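Local coordinates for protein myosin-I heavy chain (Dictyostelium discoideum, PDB 5EJR) that is an actin-based motor with ATPase activity that acts in early phagocytosis and adhesion, represented here by its second MyTH4-FERM tail module, at residues K251-I264 against E286-L300. Sequence-based numbering, arbitrary orientation.
With EDO (1,2-ethanediol), chain C; EDO (1,2-ethanediol), chain E.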
ATOM      1  N   LYS A 251      -3.873  -5.389  17.806  1.00 18.77           N
ATOM      2  CA  LYS A 251      -2.879  -6.224  17.127  1.00 18.73           C
ATOM      3  C   LYS A 251      -3.484  -7.355  16.298  1.00 19.21           C
ATOM      4  O   LYS A 251      -2.772  -7.934  15.510  1.00 21.48           O
ATOM      5  CB  LYS A 251      -1.844  -6.808  18.114  1.00 20.68           C
ATOM      6  CG  LYS A 251      -2.418  -7.825  19.106  1.00 24.79           C
ATOM      7  CD  LYS A 251      -1.350  -8.369  20.081  1.00 36.71           C
ATOM      8  CE  LYS A 251      -0.788  -7.342  21.049  1.00 41.71           C
ATOM      9  NZ  LYS A 251      -1.757  -6.939  22.095  1.00 45.38           N
ATOM     10  N   MET A 252      -4.751  -7.709  16.524  1.00 13.81           N
ATOM     11  CA  MET A 252      -5.408  -8.824  15.843  1.00 12.77           C
ATOM     12  C   MET A 252      -5.921  -8.376  14.508  1.00 16.25           C
ATOM     13  O   MET A 252      -6.377  -9.205  13.725  1.00 13.68           O
ATOM     14  CB  MET A 252      -6.615  -9.371  16.676  1.00 14.55           C
ATOM     15  CG  MET A 252      -6.276  -9.765  18.114  1.00 17.85           C
ATOM     16  SD  MET A 252      -4.916 -10.945  18.133  1.00 20.26           S
ATOM     17  CE  MET A 252      -4.518 -10.955  19.919  1.00 17.34           C
ATOM     18  N   PHE A 253      -5.924  -7.061  14.271  1.00 13.18           N
ATOM     19  CA  PHE A 253      -6.471  -6.472  13.075  1.00 13.48           C
ATOM     20  C   PHE A 253      -5.415  -6.097  12.063  1.00 18.76           C
ATOM     21  O   PHE A 253      -4.254  -5.863  12.408  1.00 17.53           O
ATOM     22  CB  PHE A 253      -7.365  -5.259  13.451  1.00 15.49           C
ATOM     23  CG  PHE A 253      -8.687  -5.645  14.071  1.00 15.49           C
ATOM     24  CD1 PHE A 253      -8.782  -5.928  15.431  1.00 16.44           C
ATOM     25  CD2 PHE A 253      -9.830  -5.775  13.288  1.00 16.09           C
ATOM     26  CE1 PHE A 253      -9.996  -6.341  15.991  1.00 14.63           C
ATOM     27  CE2 PHE A 253     -11.029  -6.218  13.846  1.00 17.47           C
ATOM     28  CZ  PHE A 253     -11.107  -6.478  15.203  1.00 14.40           C
ATOM     29  N   GLY A 254      -5.831  -6.082  10.806  1.00 14.26           N
ATOM     30  CA  GLY A 254      -4.972  -5.727   9.689  1.00 13.86           C
ATOM     31  C   GLY A 254      -5.795  -5.048   8.622  1.00 19.78           C
ATOM     32  O   GLY A 254      -6.988  -4.809   8.822  1.00 18.93           O
ATOM     33  N   ILE A 255      -5.182  -4.793   7.469  1.00 18.43           N
ATOM     34  CA  ILE A 255      -5.826  -4.149   6.333  1.00 19.28           C
ATOM     35  C   ILE A 255      -5.643  -4.951   5.062  1.00 23.03           C
ATOM     36  O   ILE A 255      -4.583  -5.543   4.857  1.00 23.73           O
ATOM     37  CB  ILE A 255      -5.307  -2.686   6.217  1.00 22.83           C
ATOM     38  CG1 ILE A 255      -5.931  -1.823   7.352  1.00 23.27           C
ATOM     39  CG2 ILE A 255      -5.544  -2.075   4.810  1.00 24.77           C
ATOM     40  CD1 ILE A 255      -5.579  -0.371   7.366  1.00 23.98           C
ATOM     41  N   SER A 256      -6.696  -4.990   4.235  1.00 19.38           N
ATOM     42  CA  SER A 256      -6.712  -5.599   2.912  1.00 20.59           C
ATOM     43  C   SER A 256      -7.062  -4.546   1.835  1.00 24.41           C
ATOM     44  O   SER A 256      -7.837  -3.613   2.091  1.00 22.81           O
ATOM     45  CB  SER A 256      -7.714  -6.753   2.862  1.00 22.00           C
ATOM     46  OG  SER A 256      -7.250  -7.827   3.664  1.00 24.22           O
ATOM     47  N   ALA A 257      -6.480  -4.695   0.649  1.00 22.01           N
ATOM     48  CA  ALA A 257      -6.761  -3.844  -0.523  1.00 22.66           C
ATOM     49  C   ALA A 257      -7.866  -4.591  -1.258  1.00 29.41           C
ATOM     50  O   ALA A 257      -7.670  -5.741  -1.648  1.00 30.34           O
ATOM     51  CB  ALA A 257      -5.528  -3.715  -1.413  1.00 22.71           C
ATOM     52  N   VAL A 258      -9.043  -3.992  -1.346  1.00 26.10           N
ATOM     53  CA  VAL A 258     -10.223  -4.625  -1.952  1.00 26.77           C
ATOM     54  C   VAL A 258     -10.633  -3.932  -3.260  1.00 33.96           C
ATOM     55  O   VAL A 258     -10.811  -2.726  -3.256  1.00 31.96           O
ATOM     56  CB  VAL A 258     -11.419  -4.634  -0.936  1.00 29.53           C
ATOM     57  CG1 VAL A 258     -12.690  -5.230  -1.564  1.00 29.59           C
ATOM     58  CG2 VAL A 258     -11.054  -5.354   0.364  1.00 27.56           C
ATOM     59  N   ASN A 259     -10.815  -4.705  -4.353  1.00 33.82           N
ATOM     60  CA  ASN A 259     -11.314  -4.231  -5.651  1.00 35.36           C
ATOM     61  C   ASN A 259     -12.538  -5.099  -6.001  1.00 41.74           C
ATOM     62  O   ASN A 259     -12.396  -6.294  -6.254  1.00 39.93           O
ATOM     63  CB  ASN A 259     -10.233  -4.322  -6.742  1.00 35.72           C
ATOM     64  CG  ASN A 259     -10.604  -3.665  -8.059  1.00 52.56           C
ATOM     65  OD1 ASN A 259     -11.738  -3.776  -8.549  1.00 45.35           O
ATOM     66  ND2 ASN A 259      -9.636  -2.986  -8.684  1.00 39.15           N
ATOM     67  N   GLU A 260     -13.732  -4.509  -5.966  1.00 41.49           N
ATOM     68  CA  GLU A 260     -14.974  -5.245  -6.206  1.00 43.34           C
ATOM     69  C   GLU A 260     -15.245  -5.617  -7.675  1.00 51.02           C
ATOM     70  O   GLU A 260     -15.808  -6.691  -7.921  1.00 50.84           O
ATOM     71  CB  GLU A 260     -16.171  -4.490  -5.616  1.00 44.91           C
ATOM     72  CG  GLU A 260     -16.263  -4.610  -4.102  1.00 54.35           C
ATOM     73  CD  GLU A 260     -17.369  -3.819  -3.430  1.00 66.16           C
ATOM     74  OE1 GLU A 260     -18.394  -3.533  -4.090  1.00 69.88           O
ATOM     75  OE2 GLU A 260     -17.217  -3.506  -2.229  1.00 49.64           O
ATOM     76  N   THR A 261     -14.878  -4.746  -8.640  1.00 49.89           N
ATOM     77  CA  THR A 261     -15.128  -5.024 -10.065  1.00 51.49           C
ATOM     78  C   THR A 261     -14.245  -6.173 -10.548  1.00 57.85           C
ATOM     79  O   THR A 261     -14.709  -7.042 -11.290  1.00 58.81           O
ATOM     80  CB  THR A 261     -15.042  -3.762 -10.933  1.00 57.81           C
ATOM     81  OG1 THR A 261     -13.690  -3.328 -11.005  1.00 61.97           O
ATOM     82  CG2 THR A 261     -15.934  -2.643 -10.436  1.00 51.83           C
ATOM     83  N   ALA A 262     -12.987  -6.195 -10.086  1.00 54.77           N
ATOM     84  CA  ALA A 262     -12.043  -7.269 -10.365  1.00 54.79           C
ATOM     85  C   ALA A 262     -11.829  -7.884  -8.996  1.00 58.94           C
ATOM     86  O   ALA A 262     -11.053  -7.326  -8.228  1.00 61.00           O
ATOM     87  CB  ALA A 262     -10.738  -6.693 -10.904  1.00 55.71           C
ATOM     88  N   GLY A 263     -12.605  -8.933  -8.676  1.00 52.42           N
ATOM     89  CA  GLY A 263     -12.648  -9.657  -7.398  1.00 49.87           C
ATOM     90  C   GLY A 263     -11.330  -9.921  -6.696  1.00 49.52           C
ATOM     91  O   GLY A 263     -10.847 -11.056  -6.648  1.00 48.77           O
ATOM     92  N   ILE A 264     -10.759  -8.867  -6.112  1.00 43.01           N
ATOM     93  CA  ILE A 264      -9.479  -8.898  -5.412  1.00 40.28           C
ATOM     94  C   ILE A 264      -9.690  -8.386  -4.007  1.00 40.09           C
ATOM     95  O   ILE A 264     -10.397  -7.398  -3.793  1.00 38.03           O
ATOM     96  CB  ILE A 264      -8.388  -8.058  -6.161  1.00 43.12           C
ATOM     97  CG1 ILE A 264      -8.104  -8.611  -7.571  1.00 43.31           C
ATOM     98  CG2 ILE A 264      -7.060  -7.938  -5.338  1.00 43.27           C
ATOM     99  CD1 ILE A 264      -7.643  -7.575  -8.535  1.00 50.58           C
ATOM    100  N   GLU A 286      -5.546  -3.464 -13.429  1.00 53.58           N
ATOM    101  CA  GLU A 286      -6.836  -4.043 -13.041  1.00 52.63           C
ATOM    102  C   GLU A 286      -7.952  -3.032 -13.215  1.00 56.13           C
ATOM    103  O   GLU A 286      -7.756  -1.842 -12.960  1.00 55.56           O
ATOM    104  CB  GLU A 286      -6.830  -4.575 -11.586  1.00 52.74           C
ATOM    105  CG  GLU A 286      -6.001  -5.833 -11.373  1.00 61.56           C
ATOM    106  CD  GLU A 286      -6.493  -7.139 -11.976  1.00 83.21           C
ATOM    107  OE1 GLU A 286      -7.678  -7.221 -12.377  1.00 81.53           O
ATOM    108  OE2 GLU A 286      -5.689  -8.098 -12.020  1.00 75.38           O
ATOM    109  N   LYS A 287      -9.111  -3.513 -13.665  1.00 53.10           N
ATOM    110  CA  LYS A 287     -10.317  -2.718 -13.860  1.00 54.05           C
ATOM    111  C   LYS A 287     -10.917  -2.369 -12.488  1.00 57.81           C
ATOM    112  O   LYS A 287     -10.849  -3.178 -11.558  1.00 56.59           O
ATOM    113  CB  LYS A 287     -11.351  -3.527 -14.668  1.00 57.59           C
ATOM    114  CG  LYS A 287     -11.024  -3.716 -16.163  1.00 72.61           C
ATOM    115  CD  LYS A 287     -11.478  -2.547 -17.074  1.00 83.75           C
ATOM    116  CE  LYS A 287     -12.973  -2.259 -17.088  1.00 93.20           C
ATOM    117  NZ  LYS A 287     -13.775  -3.388 -17.632  1.00100.46           N
ATOM    118  N   GLY A 288     -11.501  -1.178 -12.389  1.00 54.34           N
ATOM    119  CA  GLY A 288     -12.171  -0.714 -11.181  1.00 53.48           C
ATOM    120  C   GLY A 288     -11.307  -0.053 -10.130  1.00 55.74           C
ATOM    121  O   GLY A 288     -10.098   0.117 -10.313  1.00 55.74           O
ATOM    122  N   GLU A 289     -11.952   0.327  -9.010  1.00 49.93           N
ATOM    123  CA  GLU A 289     -11.330   1.046  -7.900  1.00 48.53           C
ATOM    124  C   GLU A 289     -10.988   0.167  -6.676  1.00 46.07           C
ATOM    125  O   GLU A 289     -11.812  -0.644  -6.243  1.00 44.62           O
ATOM    126  CB  GLU A 289     -12.249   2.209  -7.473  1.00 50.65           C
ATOM    127  CG  GLU A 289     -11.502   3.412  -6.924  1.00 66.52           C
ATOM    128  CD  GLU A 289     -12.263   4.290  -5.946  1.00 95.09           C
ATOM    129  OE1 GLU A 289     -12.739   3.764  -4.913  1.00 96.49           O
ATOM    130  OE2 GLU A 289     -12.319   5.518  -6.180  1.00 88.30           O
ATOM    131  N   PHE A 290      -9.792   0.381  -6.099  1.00 37.88           N
ATOM    132  CA  PHE A 290      -9.365  -0.289  -4.869  1.00 35.70           C
ATOM    133  C   PHE A 290      -9.699   0.580  -3.667  1.00 35.97           C
ATOM    134  O   PHE A 290      -9.644   1.810  -3.740  1.00 34.91           O
ATOM    135  CB  PHE A 290      -7.845  -0.555  -4.842  1.00 37.39           C
ATOM    136  CG  PHE A 290      -7.348  -1.774  -5.577  1.00 39.55           C
ATOM    137  CD1 PHE A 290      -7.271  -3.008  -4.939  1.00 42.05           C
ATOM    138  CD2 PHE A 290      -6.897  -1.680  -6.892  1.00 43.09           C
ATOM    139  CE1 PHE A 290      -6.805  -4.140  -5.618  1.00 42.80           C
ATOM    140  CE2 PHE A 290      -6.424  -2.811  -7.569  1.00 45.69           C
ATOM    141  CZ  PHE A 290      -6.386  -4.033  -6.929  1.00 42.98           C
ATOM    142  N   TYR A 291      -9.970  -0.073  -2.534  1.00 31.23           N
ATOM    143  CA  TYR A 291     -10.166   0.592  -1.261  1.00 30.00           C
ATOM    144  C   TYR A 291      -9.579  -0.251  -0.143  1.00 28.80           C
ATOM    145  O   TYR A 291      -9.439  -1.461  -0.304  1.00 27.69           O
ATOM    146  CB  TYR A 291     -11.638   0.982  -1.010  1.00 31.14           C
ATOM    147  CG  TYR A 291     -12.584  -0.180  -0.819  1.00 32.21           C
ATOM    148  CD1 TYR A 291     -12.811  -0.719   0.445  1.00 32.59           C
ATOM    149  CD2 TYR A 291     -13.307  -0.698  -1.889  1.00 33.19           C
ATOM    150  CE1 TYR A 291     -13.712  -1.764   0.635  1.00 33.86           C
ATOM    151  CE2 TYR A 291     -14.217  -1.740  -1.710  1.00 33.63           C
ATOM    152  CZ  TYR A 291     -14.420  -2.268  -0.444  1.00 41.76           C
ATOM    153  OH  TYR A 291     -15.318  -3.292  -0.255  1.00 42.18           O
ATOM    154  N   PHE A 292      -9.206   0.398   0.960  1.00 22.44           N
ATOM    155  CA  PHE A 292      -8.674  -0.257   2.153  1.00 21.11           C
ATOM    156  C   PHE A 292      -9.815  -0.665   3.071  1.00 23.86           C
ATOM    157  O   PHE A 292     -10.724   0.133   3.326  1.00 22.05           O
ATOM    158  CB  PHE A 292      -7.762   0.692   2.923  1.00 22.21           C
ATOM    159  CG  PHE A 292      -6.463   1.045   2.253  1.00 23.45           C
ATOM    160  CD1 PHE A 292      -5.493   0.076   2.024  1.00 23.56           C
ATOM    161  CD2 PHE A 292      -6.170   2.363   1.925  1.00 25.94           C
ATOM    162  CE1 PHE A 292      -4.274   0.409   1.447  1.00 25.88           C
ATOM    163  CE2 PHE A 292      -4.955   2.692   1.320  1.00 28.60           C
ATOM    164  CZ  PHE A 292      -4.008   1.718   1.102  1.00 26.06           C
ATOM    165  N   GLN A 293      -9.758  -1.906   3.581  1.00 20.42           N
ATOM    166  CA  GLN A 293     -10.756  -2.422   4.508  1.00 19.47           C
ATOM    167  C   GLN A 293     -10.071  -3.079   5.731  1.00 20.83           C
ATOM    168  O   GLN A 293      -9.166  -3.892   5.568  1.00 19.99           O
ATOM    169  CB  GLN A 293     -11.701  -3.383   3.780  1.00 20.69           C
ATOM    170  CG  GLN A 293     -12.641  -4.211   4.666  1.00 30.10           C
ATOM    171  CD  GLN A 293     -13.278  -5.348   3.886  1.00 37.56           C
ATOM    172  OE1 GLN A 293     -12.642  -6.352   3.586  1.00 34.48           O
ATOM    173  NE2 GLN A 293     -14.562  -5.258   3.595  1.00 30.59           N
ATOM    174  N   VAL A 294     -10.466  -2.669   6.933  1.00 16.85           N
ATOM    175  CA  VAL A 294      -9.970  -3.249   8.175  1.00 16.51           C
ATOM    176  C   VAL A 294     -10.638  -4.613   8.304  1.00 21.19           C
ATOM    177  O   VAL A 294     -11.829  -4.764   8.022  1.00 20.84           O
ATOM    178  CB  VAL A 294     -10.183  -2.341   9.419  1.00 20.34           C
ATOM    179  CG1 VAL A 294     -10.034  -3.120  10.730  1.00 18.10           C
ATOM    180  CG2 VAL A 294      -9.203  -1.169   9.400  1.00 20.47           C
ATOM    181  N   ARG A 295      -9.844  -5.616   8.654  1.00 17.60           N
ATOM    182  CA  ARG A 295     -10.338  -6.973   8.837  1.00 16.47           C
ATOM    183  C   ARG A 295      -9.691  -7.534  10.075  1.00 18.95           C
ATOM    184  O   ARG A 295      -8.576  -7.146  10.417  1.00 17.49           O
ATOM    185  CB  ARG A 295      -9.965  -7.857   7.633  1.00 20.18           C
ATOM    186  CG  ARG A 295     -10.747  -7.533   6.354  1.00 22.47           C
ATOM    187  CD  ARG A 295     -10.560  -8.637   5.337  1.00 29.15           C
ATOM    188  NE  ARG A 295     -11.342  -9.843   5.641  1.00 24.81           N
ATOM    189  CZ  ARG A 295     -12.637  -9.990   5.381  1.00 35.71           C
ATOM    190  NH1 ARG A 295     -13.349  -8.971   4.909  1.00 25.72           N
ATOM    191  NH2 ARG A 295     -13.243 -11.141   5.633  1.00 31.57           N
ATOM    192  N   ARG A 296     -10.362  -8.474  10.729  1.00 13.88           N
ATOM    193  CA  ARG A 296      -9.710  -9.146  11.844  1.00 14.60           C
ATOM    194  C   ARG A 296      -8.831 -10.188  11.175  1.00 18.34           C
ATOM    195  O   ARG A 296      -9.310 -11.000  10.353  1.00 15.23           O
ATOM    196  CB  ARG A 296     -10.680  -9.782  12.835  1.00 13.86           C
ATOM    197  CG  ARG A 296      -9.834 -10.401  13.949  1.00 16.65           C
ATOM    198  CD  ARG A 296     -10.642 -10.902  15.038  1.00 19.32           C
ATOM    199  NE  ARG A 296      -9.861 -11.709  15.968  1.00 15.04           N
ATOM    200  CZ  ARG A 296     -10.378 -12.158  17.097  1.00 23.69           C
ATOM    201  NH1 ARG A 296     -11.627 -11.846  17.431  1.00 14.30           N
ATOM    202  NH2 ARG A 296      -9.659 -12.919  17.901  1.00 15.50           N
ATOM    203  N   ARG A 297      -7.535 -10.036  11.401  1.00 14.65           N
ATOM    204  CA  ARG A 297      -6.503 -10.814  10.750  1.00 14.72           C
ATOM    205  C   ARG A 297      -6.119 -12.048  11.537  1.00 18.71           C
ATOM    206  O   ARG A 297      -5.966 -13.104  10.946  1.00 20.08           O
ATOM    207  CB  ARG A 297      -5.277  -9.918  10.485  1.00 17.03           C
ATOM    208  CG  ARG A 297      -4.112 -10.598   9.707  1.00 24.29           C
ATOM    209  CD  ARG A 297      -4.403 -10.814   8.225  1.00 25.55           C
ATOM    210  NE  ARG A 297      -4.619  -9.555   7.505  1.00 28.78           N
ATOM    211  CZ  ARG A 297      -5.618  -9.338   6.651  1.00 48.24           C
ATOM    212  NH1 ARG A 297      -6.507 -10.293   6.398  1.00 26.33           N
ATOM    213  NH2 ARG A 297      -5.737  -8.163   6.041  1.00 33.42           N
ATOM    214  N   PHE A 298      -5.946 -11.926  12.854  1.00 13.36           N
ATOM    215  CA  PHE A 298      -5.462 -13.031  13.665  1.00 12.40           C
ATOM    216  C   PHE A 298      -6.483 -13.606  14.640  1.00 15.68           C
ATOM    217  O   PHE A 298      -7.237 -12.878  15.265  1.00 11.45           O
ATOM    218  CB  PHE A 298      -4.194 -12.605  14.402  1.00 14.49           C
ATOM    219  CG  PHE A 298      -3.100 -12.123  13.473  1.00 15.48           C
ATOM    220  CD1 PHE A 298      -2.384 -13.025  12.682  1.00 17.82           C
ATOM    221  CD2 PHE A 298      -2.741 -10.781  13.433  1.00 16.64           C
ATOM    222  CE1 PHE A 298      -1.350 -12.578  11.840  1.00 19.03           C
ATOM    223  CE2 PHE A 298      -1.690 -10.335  12.603  1.00 20.05           C
ATOM    224  CZ  PHE A 298      -1.012 -11.234  11.806  1.00 18.97           C
ATOM    225  N   PHE A 299      -6.463 -14.934  14.772  1.00 12.72           N
ATOM    226  CA  PHE A 299      -7.376 -15.689  15.624  1.00 12.92           C
ATOM    227  C   PHE A 299      -6.531 -16.623  16.445  1.00 17.67           C
ATOM    228  O   PHE A 299      -6.044 -17.615  15.916  1.00 16.01           O
ATOM    229  CB  PHE A 299      -8.388 -16.476  14.755  1.00 13.96           C
ATOM    230  CG  PHE A 299      -9.389 -15.589  14.051  1.00 15.31           C
ATOM    231  CD1 PHE A 299      -9.070 -14.979  12.838  1.00 17.31           C
ATOM    232  CD2 PHE A 299     -10.650 -15.363  14.601  1.00 14.87           C
ATOM    233  CE1 PHE A 299      -9.988 -14.138  12.201  1.00 18.62           C
ATOM    234  CE2 PHE A 299     -11.574 -14.529  13.960  1.00 18.15           C
ATOM    235  CZ  PHE A 299     -11.240 -13.919  12.769  1.00 17.01           C
ATOM    236  N   LEU A 300      -6.284 -16.252  17.709  1.00 18.56           N
ATOM    237  CA  LEU A 300      -5.411 -16.996  18.636  1.00 18.83           C
ATOM    238  C   LEU A 300      -6.154 -17.920  19.574  1.00 21.24           C
ATOM    239  O   LEU A 300      -5.552 -18.847  20.117  1.00 20.26           O
ATOM    240  CB  LEU A 300      -4.556 -15.998  19.459  1.00 19.61           C
ATOM    241  CG  LEU A 300      -3.445 -15.274  18.647  1.00 23.28           C
ATOM    242  CD1 LEU A 300      -2.649 -14.297  19.538  1.00 23.57           C
ATOM    243  CD2 LEU A 300      -2.454 -16.280  18.056  1.00 23.90           C
TER
HETATM  244  C1  EDO C2402      -8.991   3.726   0.337  1.00 40.17           C
HETATM  245  O1  EDO C2402     -10.187   3.349   1.029  1.00 36.18           O
HETATM  246  C2  EDO C2402      -9.007   5.205  -0.126  1.00 44.84           C
HETATM  247  O2  EDO C2402      -7.697   5.749   0.064  1.00 47.93           O
HETATM  248  C1  EDO E2404      -1.064  -8.875   8.209  1.00 29.86           C
HETATM  249  O1  EDO E2404      -2.123  -7.912   8.247  1.00 24.29           O
HETATM  250  C2  EDO E2404       0.031  -8.438   7.161  1.00 30.94           C
HETATM  251  O2  EDO E2404       0.831  -7.433   7.771  1.00 34.72           O
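Ile-255 and Phe-292 meet on the buried face of two antiparallel strands, 253-259 and 290-296, where CG2 of Ile-255 lies 3.5 Å from CD1 of Phe-292. Val-294 packs beside them, its CG2 against CG1 of Ile-255 and its CG1 against the Phe-253 ring. Helix 232-243 touches Ile-255 and Val-294, and helix 274-283 touches Phe-292. Further along this face, CB of Asn-259 sits over the Phe-290 ring, 3.7 Å from its centroid. The amide stands nearly upright on that ring, the two planes 87° apart, and ND2 reaches on to donate to Lys-287 O. These strands belong to the ubiquitin-like lobe of the FERM domain; strand 253-259 lies between 264-267 and 290-296, and 290-296 bonds on its far side to Arg-215 of strand 211-215. Hydrogen-bonded pairs Gly-254/Arg-295, Ser-256/Gln-293 and Val-258/Tyr-291 join the backbones.

On the reverse face, CB of Val-258 rests 4.0 Å from the Tyr-291 ring centroid. With chi1 at 67°, the tyrosine side chain runs alongside the valine, which brings OH to the anti lone pair of Glu-260 OE2 at 2.7 Å. Beyond the strand, Met-252 O takes two backbone donors, Arg-297 N and Phe-298 N, while Met-252 CE reaches CD1 of Leu-300. A turn at chi2 (73°) and again at chi3 folds the Arg-297 chain back towards strand 253-259, where NH2 donates to Ser-256 OG over 2.8 Å, slightly out of the guanidinium plane, and weakly to Ile-255 O. Replacing Arg-297 with a leucine would probably leave Ser-256 OG without this donor and lose the arginine's polar link to strand 253-259. Beside Val-258, Gln-293 OE1 lies 3.7 Å from the valine CG2 and accepts from NH1 of Arg-295, whose NH2 forms a salt bridge with Glu-330 of helix 317-332.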